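PDB 4YAR: 2-hydroxyethylphosphonate dioxygenase, which catalyses the iron(II)-dependent dioxygenation of 2-hydroxyethylphosphonate to hydroxymethylphosphonate and formate, a step in bialaphos biosynthesis. Local coordinates for residues 56-60 with 61-65. The protein carries 1 engineered substitution. Residues are numbered along the deposited sequence; the frame is centred on the assembly and turned at random.
Sequences LSVEP and SQLAA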
loop_
_atom_site.group_PDB
_atom_site.type_symbol
_atom_site.label_atom_id
_atom_site.label_comp_id
_atom_site.label_asym_id
_atom_site.label_seq_id
_atom_site.Cartn_x
_atom_site.Cartn_y
_atom_site.Cartn_z
ATOM N N LEU A 56 2.251 -1.049 33.597
ATOM C CA LEU A 56 1.877 -2.108 32.651
ATOM C C LEU A 56 3.097 -2.693 31.946
ATOM O O LEU A 56 2.994 -3.531 31.047
ATOM C CB LEU A 56 0.906 -1.520 31.640
ATOM C CG LEU A 56 -0.464 -1.156 32.209
ATOM C CD1 LEU A 56 -1.353 -0.422 31.218
ATOM C CD2 LEU A 56 -1.170 -2.423 32.697
ATOM N N SER A 57 4.266 -2.287 32.399
ATOM C CA SER A 57 5.546 -2.657 31.789
ATOM C C SER A 57 5.631 -2.525 30.264
ATOM O O SER A 57 6.129 -3.446 29.585
ATOM C CB SER A 57 5.970 -4.047 32.241
ATOM O OG SER A 57 5.708 -4.224 33.632
ATOM N N VAL A 58 5.152 -1.389 29.743
ATOM C CA VAL A 58 5.266 -1.047 28.315
ATOM C C VAL A 58 5.906 0.317 28.092
ATOM O O VAL A 58 6.051 1.129 29.013
ATOM C CB VAL A 58 3.914 -1.102 27.535
ATOM C CG1 VAL A 58 3.339 -2.515 27.566
ATOM C CG2 VAL A 58 2.892 -0.066 28.025
ATOM N N GLU A 59 6.297 0.538 26.848
ATOM C CA GLU A 59 6.793 1.829 26.422
ATOM C C GLU A 59 5.607 2.752 26.214
ATOM O O GLU A 59 4.581 2.325 25.706
ATOM C CB GLU A 59 7.601 1.673 25.129
ATOM C CG GLU A 59 8.859 0.821 25.308
ATOM C CD GLU A 59 9.848 1.424 26.312
ATOM O OE1 GLU A 59 10.293 2.574 26.109
ATOM O OE2 GLU A 59 10.176 0.750 27.314
ATOM N N PRO A 60 5.735 4.035 26.589
ATOM C CA PRO A 60 4.619 4.948 26.468
ATOM C C PRO A 60 3.921 4.948 25.094
ATOM O O PRO A 60 2.684 5.108 25.028
ATOM C CB PRO A 60 5.251 6.301 26.793
ATOM C CG PRO A 60 6.317 5.969 27.773
ATOM C CD PRO A 60 6.885 4.665 27.271
ATOM N N SER A 61 4.695 4.743 24.030
ATOM C CA SER A 61 4.167 4.676 22.638
ATOM C C SER A 61 3.284 3.463 22.344
ATOM O O SER A 61 2.529 3.414 21.341
ATOM C CB SER A 61 5.346 4.642 21.671
ATOM O OG SER A 61 6.121 3.472 21.853
ATOM N N GLN A 62 3.390 2.445 23.190
ATOM C CA GLN A 62 2.493 1.328 23.070
ATOM C C GLN A 62 1.107 1.657 23.610
ATOM O O GLN A 62 0.177 0.884 23.408
ATOM C CB GLN A 62 3.073 0.143 23.811
ATOM C CG GLN A 62 4.369 -0.358 23.203
ATOM C CD GLN A 62 4.951 -1.543 23.946
ATOM O OE1 GLN A 62 5.690 -1.389 24.913
ATOM N NE2 GLN A 62 4.655 -2.734 23.471
ATOM N N LEU A 63 0.952 2.775 24.331
ATOM C CA LEU A 63 -0.376 3.214 24.742
ATOM C C LEU A 63 -0.859 4.425 23.959
ATOM O O LEU A 63 -1.991 4.891 24.162
ATOM C CB LEU A 63 -0.386 3.586 26.244
ATOM C CG LEU A 63 0.026 2.474 27.190
ATOM C CD1 LEU A 63 0.190 2.960 28.643
ATOM C CD2 LEU A 63 -1.027 1.402 27.141
ATOM N N ALA A 64 0.000 4.958 23.104
ATOM C CA ALA A 64 -0.286 6.206 22.363
ATOM C C ALA A 64 -1.366 6.081 21.309
ATOM O O ALA A 64 -1.367 5.127 20.514
ATOM C CB ALA A 64 0.986 6.703 21.701
ATOM N N ALA A 65 -2.257 7.065 21.269
ATOM C CA ALA A 65 -3.311 7.130 20.246
ATOM C C ALA A 65 -2.762 7.761 18.973
ATOM O O ALA A 65 -1.836 8.562 19.006
ATOM C CB ALA A 65 -4.528 7.909 20.751
#
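Gln62 reaches back to grip the backbone of Glu59 in a local side-chain-to-main-chain contact, within the tight turns of the loop between helix 49-55 and strand 73-76, in the cro/C1-type helical domain. Its amide OE1 accepts Glu59 N at 2.8 Å through an in-plane lone pair, with an N-H...O angle of 164°. Glutamine is long enough for this because CG lies beside its own backbone N (chi1 -65°) and the chain then runs extended. In return Gln62 N donates to Glu59 O at 2.8 Å, from above the carbonyl plane, so two bonds tie the same pair of residues. Leu63 N repeats the i to i+3 pattern on Pro60 O at 3.0 Å. Pro60 suits the second position (i+1) of the turn Glu59-Gln62, where its ring holds phi in the range needed and no N-H is required.

Upstream, Ser57, at positive phi, is the C-prime residue of the Schellman motif that ends helix 49-55. Beyond it, Val58 CB lies 3.2 Å from Gln62 OE1, and the CG2 branch meets Leu63 CG at 3.9 Å, Val58 and Leu63 crossing at about a right angle. Both are apolar, as suits buried positions against Trp11 of helix 5-15 (Val58) and Leu52 (Leu63); Trp11 also touches Gln62.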